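Local coordinates for glycosyl hydrolases family 31 family protein (Aspergillus niger, PDB 6DRU) that liberates alpha-xylose from the non-reducing terminal glucose of xyloglucan oligosaccharides, as an alpha-xylosidase of glycoside hydrolase family 31, at residues T230-Q233 with R234-A237; I602-Q605 with F606-G610; R615-Y618 with M619-K623. One frame throughout, in Å; residues are numbered along the deposited sequence.

Contact 1: T230-Q233 with R234-A237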
ATOM      1  N   THR A 230     -17.377  13.354 -39.236  1.00 71.36           N
ATOM      2  CA  THR A 230     -16.983  14.543 -38.491  1.00 66.55           C
ATOM      3  C   THR A 230     -16.371  14.169 -37.148  1.00 64.80           C
ATOM      4  O   THR A 230     -15.382  14.777 -36.721  1.00 68.24           O
ATOM      5  CB  THR A 230     -18.183  15.468 -38.296  1.00 67.19           C
ATOM      6  OG1 THR A 230     -18.678  15.882 -39.575  1.00 79.53           O
ATOM      7  CG2 THR A 230     -17.786  16.698 -37.495  1.00 73.75           C
ATOM      8  N   LEU A 231     -16.946  13.175 -36.466  1.00 62.24           N
ATOM      9  CA  LEU A 231     -16.369  12.702 -35.211  1.00 59.62           C
ATOM     10  C   LEU A 231     -14.916  12.284 -35.399  1.00 66.88           C
ATOM     11  O   LEU A 231     -14.042  12.660 -34.608  1.00 70.77           O
ATOM     12  CB  LEU A 231     -17.196  11.542 -34.654  1.00 53.15           C
ATOM     13  CG  LEU A 231     -18.512  11.900 -33.966  1.00 56.04           C
ATOM     14  CD1 LEU A 231     -19.241  10.642 -33.525  1.00 57.83           C
ATOM     15  CD2 LEU A 231     -18.255  12.810 -32.776  1.00 52.79           C
ATOM     16  N   GLN A 232     -14.634  11.514 -36.453  1.00 66.80           N
ATOM     17  CA  GLN A 232     -13.256  11.128 -36.735  1.00 62.37           C
ATOM     18  C   GLN A 232     -12.410  12.325 -37.146  1.00 61.28           C
ATOM     19  O   GLN A 232     -11.199  12.338 -36.903  1.00 61.45           O
ATOM     20  CB  GLN A 232     -13.219  10.051 -37.819  1.00 57.44           C
ATOM     21  CG  GLN A 232     -13.744   8.702 -37.362  1.00 58.31           C
ATOM     22  CD  GLN A 232     -12.919   8.113 -36.233  1.00 61.31           C
ATOM     23  OE1 GLN A 232     -11.689   8.141 -36.268  1.00 61.07           O
ATOM     24  NE2 GLN A 232     -13.595   7.576 -35.224  1.00 61.42           N
ATOM     25  N   GLN A 233     -13.023  13.334 -37.771  1.00 62.58           N
ATOM     26  CA  GLN A 233     -12.290  14.556 -38.080  1.00 66.13           C
ATOM     27  C   GLN A 233     -11.873  15.279 -36.806  1.00 70.49           C
ATOM     28  O   GLN A 233     -10.777  15.847 -36.735  1.00 68.06           O
ATOM     29  CB  GLN A 233     -13.139  15.475 -38.958  1.00 66.23           C
ATOM     30  CG  GLN A 233     -12.335  16.417 -39.843  1.00 64.22           C
ATOM     31  CD  GLN A 233     -13.190  17.519 -40.438  1.00 70.38           C
ATOM     32  OE1 GLN A 233     -14.313  17.280 -40.880  1.00 87.70           O
ATOM     33  NE2 GLN A 233     -12.657  18.734 -40.459  1.00 74.64           N
ATOM     34  N   ARG A 234     -12.737  15.262 -35.786  1.00 60.05           N
ATOM     35  CA  ARG A 234     -12.424  15.915 -34.520  1.00 59.30           C
ATOM     36  C   ARG A 234     -11.429  15.104 -33.697  1.00 62.65           C
ATOM     37  O   ARG A 234     -10.534  15.677 -33.067  1.00 60.10           O
ATOM     38  CB  ARG A 234     -13.707  16.146 -33.725  1.00 52.22           C
ATOM     39  CG  ARG A 234     -14.776  16.923 -34.476  1.00 59.55           C
ATOM     40  CD  ARG A 234     -14.484  18.413 -34.489  1.00 60.97           C
ATOM     41  NE  ARG A 234     -15.548  19.170 -35.143  1.00 71.56           N
ATOM     42  CZ  ARG A 234     -15.511  19.569 -36.410  1.00 79.50           C
ATOM     43  NH1 ARG A 234     -14.462  19.283 -37.169  1.00 79.67           N
ATOM     44  NH2 ARG A 234     -16.524  20.256 -36.921  1.00 71.96           N
ATOM     45  N   ILE A 235     -11.575  13.776 -33.688  1.00 52.39           N
ATOM     46  CA  ILE A 235     -10.663  12.928 -32.925  1.00 48.25           C
ATOM     47  C   ILE A 235      -9.244  13.066 -33.460  1.00 59.18           C
ATOM     48  O   ILE A 235      -8.282  13.207 -32.695  1.00 63.22           O
ATOM     49  CB  ILE A 235     -11.137  11.464 -32.955  1.00 52.28           C
ATOM     50  CG1 ILE A 235     -12.460  11.308 -32.204  1.00 53.06           C
ATOM     51  CG2 ILE A 235     -10.080  10.542 -32.366  1.00 49.17           C
ATOM     52  CD1 ILE A 235     -13.116   9.955 -32.400  1.00 51.09           C
ATOM     53  N   SER A 236      -9.094  13.031 -34.786  1.00 59.07           N
ATOM     54  CA  SER A 236      -7.771  13.159 -35.389  1.00 51.15           C
ATOM     55  C   SER A 236      -7.183  14.545 -35.161  1.00 58.54           C
ATOM     56  O   SER A 236      -5.965  14.681 -35.005  1.00 63.43           O
ATOM     57  CB  SER A 236      -7.843  12.849 -36.884  1.00 58.16           C
ATOM     58  OG  SER A 236      -8.768  13.701 -37.539  1.00 62.19           O
ATOM     59  N   ALA A 237      -8.022  15.583 -35.141  1.00 61.25           N
ATOM     60  CA  ALA A 237      -7.533  16.917 -34.817  1.00 58.10           C
ATOM     61  C   ALA A 237      -7.089  17.027 -33.366  1.00 66.42           C
ATOM     62  O   ALA A 237      -6.274  17.896 -33.042  1.00 72.12           O
ATOM     63  CB  ALA A 237      -8.606  17.963 -35.111  1.00 57.97           C
TER
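The hydroxyl OG of S236 lies between two backbone carbonyls of the preceding turn of helix 228-239, 2.9 Å from Q232 O and 3.0 Å from Q233 O. It illustrates how a helical serine folds back onto its own helix. With chi1 at 57°, OG stands between the backbone N and the carbonyl carbon, pointing back along the helix. R241 NE is hydrogen-bonded to S236 OG, and R241 NH2 to Q233 O, which ties the helix to the chain beyond its end. Q232 O also accepts the backbone N-H of S236, at 3.1 Å from S236 N, while A237 N bonds Q233 O, so the hydroxyl adds to ordinary helical bonding without replacing it.

On another flank, T230 and R234, one turn apart, run side by side, and R234 N donates to T230 O over 2.8 Å. The methyl CG2 of T230 lies over the centre of one guanidinium face, 3.8 Å from R234 CZ. A bend at chi2 (-78°) brings the arginine back along the helix to meet that methyl. Q233 comes to the guanidinium edge, its NE2 3.8 Å from R234 NH1, with the amide and guanidinium planes 76° apart. These two nitrogens are donors and do not pair; Q233 NE2 bonds to E53 OE2, and R234 NE forms a salt bridge with D27.

The buried flank belongs to L231 and I235, which pack on strands 176-183 and 187-191 of the large N-terminal beta sheet. Beside them, the amide of Q232, hydrogen-bonded to A507 O, sets its NE2 3.7 Å from the terminal methyl CD1 of I235.

Contact 2: I602-Q605 with F606-G610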
ATOM      1  N   ILE A 602      -7.085   7.191 -51.003  1.00 76.96           N
ATOM      2  CA  ILE A 602      -7.808   7.074 -49.741  1.00 68.88           C
ATOM      3  C   ILE A 602      -6.860   7.218 -48.554  1.00 67.32           C
ATOM      4  O   ILE A 602      -7.277   7.658 -47.476  1.00 67.59           O
ATOM      5  CB  ILE A 602      -8.596   5.752 -49.676  1.00 59.18           C
ATOM      6  CG1 ILE A 602      -7.657   4.546 -49.691  1.00 57.10           C
ATOM      7  CG2 ILE A 602      -9.590   5.673 -50.824  1.00 61.77           C
ATOM      8  CD1 ILE A 602      -8.375   3.217 -49.566  1.00 63.17           C
ATOM      9  N   PHE A 603      -5.586   6.852 -48.721  1.00 69.04           N
ATOM     10  CA  PHE A 603      -4.607   7.116 -47.672  1.00 68.28           C
ATOM     11  C   PHE A 603      -4.348   8.607 -47.526  1.00 76.24           C
ATOM     12  O   PHE A 603      -4.006   9.074 -46.431  1.00 83.99           O
ATOM     13  CB  PHE A 603      -3.300   6.378 -47.963  1.00 67.21           C
ATOM     14  CG  PHE A 603      -3.191   5.043 -47.282  1.00 65.27           C
ATOM     15  CD1 PHE A 603      -2.695   4.949 -45.993  1.00 67.10           C
ATOM     16  CD2 PHE A 603      -3.578   3.884 -47.933  1.00 63.25           C
ATOM     17  CE1 PHE A 603      -2.587   3.723 -45.364  1.00 65.45           C
ATOM     18  CE2 PHE A 603      -3.474   2.655 -47.307  1.00 63.57           C
ATOM     19  CZ  PHE A 603      -2.979   2.575 -46.021  1.00 57.40           C
ATOM     20  N   ASN A 604      -4.513   9.367 -48.610  1.00 69.76           N
ATOM     21  CA  ASN A 604      -4.307  10.808 -48.545  1.00 71.65           C
ATOM     22  C   ASN A 604      -5.448  11.497 -47.806  1.00 70.39           C
ATOM     23  O   ASN A 604      -5.218  12.446 -47.047  1.00 68.71           O
ATOM     24  CB  ASN A 604      -4.155  11.374 -49.957  1.00 71.51           C
ATOM     25  CG  ASN A 604      -3.952  12.875 -49.966  1.00 79.81           C
ATOM     26  OD1 ASN A 604      -4.907  13.640 -50.110  1.00 75.04           O
ATOM     27  ND2 ASN A 604      -2.706  13.306 -49.807  1.00 78.27           N
ATOM     28  N   GLN A 605      -6.686  11.034 -48.011  1.00 71.55           N
ATOM     29  CA  GLN A 605      -7.814  11.621 -47.296  1.00 73.69           C
ATOM     30  C   GLN A 605      -7.770  11.301 -45.808  1.00 71.61           C
ATOM     31  O   GLN A 605      -8.176  12.131 -44.986  1.00 60.58           O
ATOM     32  CB  GLN A 605      -9.130  11.148 -47.908  1.00 70.60           C
ATOM     33  CG  GLN A 605      -9.622  12.064 -49.003  1.00 68.31           C
ATOM     34  CD  GLN A 605      -9.923  13.455 -48.491  1.00 70.33           C
ATOM     35  OE1 GLN A 605     -10.645  13.625 -47.509  1.00 70.21           O
ATOM     36  NE2 GLN A 605      -9.353  14.462 -49.143  1.00 72.75           N
ATOM     37  N   PHE A 606      -7.292  10.110 -45.443  1.00 70.27           N
ATOM     38  CA  PHE A 606      -7.038   9.819 -44.036  1.00 64.72           C
ATOM     39  C   PHE A 606      -5.985  10.759 -43.468  1.00 69.43           C
ATOM     40  O   PHE A 606      -6.023  11.097 -42.278  1.00 66.69           O
ATOM     41  CB  PHE A 606      -6.610   8.360 -43.870  1.00 62.68           C
ATOM     42  CG  PHE A 606      -6.398   7.948 -42.441  1.00 66.58           C
ATOM     43  CD1 PHE A 606      -7.435   8.024 -41.524  1.00 70.07           C
ATOM     44  CD2 PHE A 606      -5.173   7.464 -42.018  1.00 66.69           C
ATOM     45  CE1 PHE A 606      -7.247   7.640 -40.208  1.00 67.86           C
ATOM     46  CE2 PHE A 606      -4.983   7.072 -40.705  1.00 62.12           C
ATOM     47  CZ  PHE A 606      -6.019   7.167 -39.799  1.00 67.23           C
ATOM     48  N   HIS A 607      -5.044  11.198 -44.307  1.00 62.04           N
ATOM     49  CA  HIS A 607      -4.011  12.124 -43.862  1.00 64.96           C
ATOM     50  C   HIS A 607      -4.551  13.538 -43.675  1.00 67.70           C
ATOM     51  O   HIS A 607      -4.032  14.291 -42.844  1.00 71.51           O
ATOM     52  CB  HIS A 607      -2.852  12.121 -44.860  1.00 64.79           C
ATOM     53  CG  HIS A 607      -2.088  13.407 -44.905  1.00 62.32           C
ATOM     54  ND1 HIS A 607      -1.317  13.852 -43.852  1.00 74.97           N
ATOM     55  CD2 HIS A 607      -1.976  14.345 -45.876  1.00 67.41           C
ATOM     56  CE1 HIS A 607      -0.762  15.008 -44.173  1.00 76.10           C
ATOM     57  NE2 HIS A 607      -1.146  15.329 -45.396  1.00 72.60           N
ATOM     58  N   LEU A 608      -5.597  13.912 -44.415  1.00 58.49           N
ATOM     59  CA  LEU A 608      -6.084  15.286 -44.364  1.00 53.70           C
ATOM     60  C   LEU A 608      -7.193  15.487 -43.339  1.00 60.39           C
ATOM     61  O   LEU A 608      -7.168  16.468 -42.587  1.00 79.50           O
ATOM     62  CB  LEU A 608      -6.594  15.718 -45.741  1.00 52.88           C
ATOM     63  CG  LEU A 608      -5.625  15.691 -46.923  1.00 57.31           C
ATOM     64  CD1 LEU A 608      -6.382  15.938 -48.217  1.00 60.12           C
ATOM     65  CD2 LEU A 608      -4.522  16.718 -46.746  1.00 54.64           C
ATOM     66  N   THR A 609      -8.166  14.581 -43.287  1.00 58.26           N
ATOM     67  CA  THR A 609      -9.343  14.753 -42.447  1.00 63.57           C
ATOM     68  C   THR A 609      -9.523  13.647 -41.418  1.00 63.26           C
ATOM     69  O   THR A 609     -10.479  13.701 -40.637  1.00 63.17           O
ATOM     70  CB  THR A 609     -10.612  14.860 -43.306  1.00 63.23           C
ATOM     71  OG1 THR A 609     -10.643  13.790 -44.261  1.00 75.87           O
ATOM     72  CG2 THR A 609     -10.650  16.194 -44.036  1.00 57.90           C
ATOM     73  N   GLY A 610      -8.657  12.637 -41.408  1.00 63.87           N
ATOM     74  CA  GLY A 610      -8.939  11.441 -40.640  1.00 53.74           C
ATOM     75  C   GLY A 610     -10.050  10.609 -41.234  1.00 65.17           C
ATOM     76  O   GLY A 610     -10.724   9.872 -40.508  1.00 74.60           O
TER
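Residues 602-609 follow a helical path, F606 N bonding I602 O at 3.2 Å, until G610 leaves it with a positive phi of 71°, a backbone conformation that favours glycine. This is the C-terminal end of helix 596-609, and it exemplifies how a helix may loosen before it stops. H607 N reaches both F603 O and N604 O, and L608 N both N604 O and Q605 O, all weakly. T609 N then makes a nearly straight bond to Q605 O, 3.0 Å long.

That last carbonyl is held twice. T609 OG1 also donates to Q605 O, at 3.1 Å, and the two donors come from opposite faces of the carbonyl plane. The threonine can do this because its hydroxyl stands between the backbone N and the carbonyl carbon (chi1 49°), facing back along the helix. The side chain of Q605 bends round beside it: Q605 OE1 lies 3.3 Å from T609 OG1. On its other branch, Q605 NE2 comes to 3.4 Å from the methyl L608 CD1. That same methyl meets N604 OD1 at 3.3 Å, so one apolar branch lies close to two amide groups on the more exposed flank.

N604 has CG opposite its backbone N, which lets its amide stand out from the helix beside H607 and L608. There ND2 stands 4.1 Å from H607 CD2, with the amide and imidazole planes inclined at 61°. The ring nitrogen ND1 of H607 is hydrogen-bonded to A242 O, outside this stretch.

Behind these groups the buried face of the helix joins the TIM barrel: F603 makes edge-to-face contacts with W512 and F553, next to strands 513-514 and 554-555, and beyond G610 the chain runs on to strand 614-615.

Contact 3: R615-Y618 with M619-K623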
ATOM      1  N   ARG A 615     -14.032   1.024 -43.447  1.00 69.90           N
ATOM      2  CA  ARG A 615     -15.138   1.769 -42.862  1.00 61.40           C
ATOM      3  C   ARG A 615     -16.262   0.837 -42.437  1.00 61.83           C
ATOM      4  O   ARG A 615     -16.844   0.147 -43.292  1.00 65.67           O
ATOM      5  CB  ARG A 615     -15.656   2.800 -43.870  1.00 54.78           C
ATOM      6  CG  ARG A 615     -14.584   3.761 -44.363  1.00 63.61           C
ATOM      7  CD  ARG A 615     -15.070   4.624 -45.518  1.00 57.92           C
ATOM      8  NE  ARG A 615     -16.176   5.496 -45.136  1.00 58.94           N
ATOM      9  CZ  ARG A 615     -16.037   6.626 -44.451  1.00 75.97           C
ATOM     10  NH1 ARG A 615     -14.834   7.026 -44.063  1.00 81.22           N
ATOM     11  NH2 ARG A 615     -17.103   7.354 -44.151  1.00 77.00           N
ATOM     12  N   PRO A 616     -16.601   0.778 -41.151  1.00 66.97           N
ATOM     13  CA  PRO A 616     -17.810   0.054 -40.746  1.00 62.95           C
ATOM     14  C   PRO A 616     -19.045   0.682 -41.374  1.00 59.86           C
ATOM     15  O   PRO A 616     -19.076   1.875 -41.682  1.00 69.81           O
ATOM     16  CB  PRO A 616     -17.815   0.194 -39.220  1.00 61.97           C
ATOM     17  CG  PRO A 616     -16.917   1.358 -38.933  1.00 51.77           C
ATOM     18  CD  PRO A 616     -15.873   1.331 -39.999  1.00 55.93           C
ATOM     19  N   LEU A 617     -20.076  -0.145 -41.558  1.00 61.52           N
ATOM     20  CA  LEU A 617     -21.222   0.252 -42.371  1.00 71.49           C
ATOM     21  C   LEU A 617     -22.016   1.405 -41.768  1.00 65.78           C
ATOM     22  O   LEU A 617     -22.730   2.092 -42.506  1.00 74.70           O
ATOM     23  CB  LEU A 617     -22.149  -0.944 -42.598  1.00 59.20           C
ATOM     24  CG  LEU A 617     -21.554  -2.093 -43.415  1.00 60.11           C
ATOM     25  CD1 LEU A 617     -22.588  -3.182 -43.653  1.00 62.55           C
ATOM     26  CD2 LEU A 617     -20.993  -1.581 -44.735  1.00 46.09           C
ATOM     27  N   TYR A 618     -21.914   1.642 -40.458  1.00 60.79           N
ATOM     28  CA  TYR A 618     -22.680   2.732 -39.864  1.00 62.60           C
ATOM     29  C   TYR A 618     -22.153   4.101 -40.272  1.00 63.60           C
ATOM     30  O   TYR A 618     -22.891   5.087 -40.185  1.00 67.96           O
ATOM     31  CB  TYR A 618     -22.699   2.610 -38.336  1.00 62.43           C
ATOM     32  CG  TYR A 618     -21.340   2.620 -37.665  1.00 62.31           C
ATOM     33  CD1 TYR A 618     -20.633   3.804 -37.492  1.00 60.60           C
ATOM     34  CD2 TYR A 618     -20.776   1.447 -37.180  1.00 62.57           C
ATOM     35  CE1 TYR A 618     -19.398   3.818 -36.875  1.00 63.81           C
ATOM     36  CE2 TYR A 618     -19.541   1.452 -36.557  1.00 62.34           C
ATOM     37  CZ  TYR A 618     -18.857   2.641 -36.410  1.00 67.82           C
ATOM     38  OH  TYR A 618     -17.626   2.655 -35.794  1.00 64.34           O
ATOM     39  N   MET A 619     -20.900   4.187 -40.724  1.00 62.03           N
ATOM     40  CA  MET A 619     -20.335   5.489 -41.052  1.00 70.14           C
ATOM     41  C   MET A 619     -20.881   6.037 -42.363  1.00 62.54           C
ATOM     42  O   MET A 619     -20.891   7.257 -42.564  1.00 76.57           O
ATOM     43  CB  MET A 619     -18.812   5.402 -41.112  1.00 64.74           C
ATOM     44  CG  MET A 619     -18.157   5.298 -39.750  1.00 78.71           C
ATOM     45  SD  MET A 619     -16.447   5.854 -39.777  1.00 88.17           S
ATOM     46  CE  MET A 619     -15.804   4.756 -41.014  1.00 56.59           C
ATOM     47  N   ASP A 620     -21.331   5.164 -43.265  1.00 69.08           N
ATOM     48  CA  ASP A 620     -21.807   5.594 -44.571  1.00 65.86           C
ATOM     49  C   ASP A 620     -23.293   5.364 -44.807  1.00 64.56           C
ATOM     50  O   ASP A 620     -23.859   6.003 -45.700  1.00 72.45           O
ATOM     51  CB  ASP A 620     -21.024   4.883 -45.685  1.00 66.45           C
ATOM     52  CG  ASP A 620     -19.667   5.513 -45.941  1.00 73.39           C
ATOM     53  OD1 ASP A 620     -19.550   6.752 -45.812  1.00 75.13           O
ATOM     54  OD2 ASP A 620     -18.721   4.771 -46.279  1.00 78.44           O
ATOM     55  N   PHE A 621     -23.945   4.488 -44.035  1.00 58.27           N
ATOM     56  CA  PHE A 621     -25.326   4.126 -44.329  1.00 59.06           C
ATOM     57  C   PHE A 621     -26.220   4.111 -43.093  1.00 62.58           C
ATOM     58  O   PHE A 621     -27.300   3.512 -43.133  1.00 74.52           O
ATOM     59  CB  PHE A 621     -25.394   2.762 -45.026  1.00 63.24           C
ATOM     60  CG  PHE A 621     -24.439   2.612 -46.179  1.00 64.50           C
ATOM     61  CD1 PHE A 621     -24.653   3.289 -47.368  1.00 63.84           C
ATOM     62  CD2 PHE A 621     -23.337   1.777 -46.080  1.00 69.80           C
ATOM     63  CE1 PHE A 621     -23.778   3.150 -48.432  1.00 62.47           C
ATOM     64  CE2 PHE A 621     -22.458   1.633 -47.144  1.00 70.23           C
ATOM     65  CZ  PHE A 621     -22.681   2.321 -48.320  1.00 67.80           C
ATOM     66  N   GLU A 622     -25.808   4.740 -41.990  1.00 63.44           N
ATOM     67  CA  GLU A 622     -26.734   4.866 -40.866  1.00 68.49           C
ATOM     68  C   GLU A 622     -27.797   5.916 -41.156  1.00 78.94           C
ATOM     69  O   GLU A 622     -28.978   5.711 -40.857  1.00 74.35           O
ATOM     70  CB  GLU A 622     -25.998   5.213 -39.575  1.00 77.13           C
ATOM     71  CG  GLU A 622     -26.872   5.011 -38.341  1.00 78.96           C
ATOM     72  CD  GLU A 622     -26.341   5.712 -37.109  1.00 80.86           C
ATOM     73  OE1 GLU A 622     -26.422   6.958 -37.054  1.00 81.77           O
ATOM     74  OE2 GLU A 622     -25.856   5.018 -36.190  1.00 84.18           O
ATOM     75  N   LYS A 623     -27.391   7.053 -41.728  1.00 74.74           N
ATOM     76  CA  LYS A 623     -28.359   8.059 -42.150  1.00 69.32           C
ATOM     77  C   LYS A 623     -29.345   7.484 -43.158  1.00 72.10           C
ATOM     78  O   LYS A 623     -30.528   7.843 -43.156  1.00 74.38           O
ATOM     79  CB  LYS A 623     -27.636   9.261 -42.758  1.00 65.88           C
ATOM     80  CG  LYS A 623     -26.931  10.162 -41.763  1.00 76.09           C
ATOM     81  CD  LYS A 623     -25.938  11.070 -42.479  1.00 86.61           C
ATOM     82  CE  LYS A 623     -25.720  12.377 -41.732  1.00 87.36           C
ATOM     83  NZ  LYS A 623     -24.741  13.251 -42.436  1.00 83.75           N
TER
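Bends at chi3 in two side chains, 63° in R615 and -58° in M619, fold them against each other as the chain passes from strand 614-615 into the short, weakly bonded helix 618-621. The methyl CE of M619 lies over the centre of one guanidinium face of R615 and comes 3.5 Å from R615 CB. It also meets P616 CD at 3.6 Å, so one methyl packs against two successive residues.

The edge of the same guanidinium takes the carboxylate of D620 in a side-on salt bridge. R615 NE donates to D620 OD2 at 2.9 Å, nearly in the guanidinium plane, on the syn side of the oxygen but well out of the carboxylate plane. R615 NH2 reaches D620 OD1 at 3.0 Å from above the carboxylate, the two planes being 31° apart. A second salt bridge, from NH2 to D229, and a bond from NH1 to S612 O further fix this buried charge.

The backbone closes the turn through M619 N to P616 O at 3.1 Å and F621 N to L617 O. The side chain of Y618 crosses that of M619 at a slant, CE1 3.5 Å from M619 CG.

The turn lies within the family 31 C-terminal domain, where strand 614-615 is an outer strand of the antiparallel sheet. Around it, Y618 stacks on Y150 and meets Y228 edge-to-face, P616 touches helix 492-508 of the barrel, and L617 and F621 pack on helix 628-633.

How the contacts relate
Contacts 1 and 3 are buried, whereas contact 2 combines a buried aromatic face with a more exposed flank. Contacts 1 and 2 touch directly: Q233 CG and S236 OG pack near T609 O, so the end of helix 596-609 abuts helix 228-239. Contact 3 does not touch either, yet at the start of helix 228-239 D229 forms a salt bridge with R615, and Y228 a hydrogen bond with E622. Their chemistry follows their place. Mid-helix, contact 1 supplements regular backbone bonding with a serine hydroxyl; at a helix end, contact 2 relies on weaker bonds and a doubly held carbonyl; between strand and helix, contact 3 uses a salt bridge.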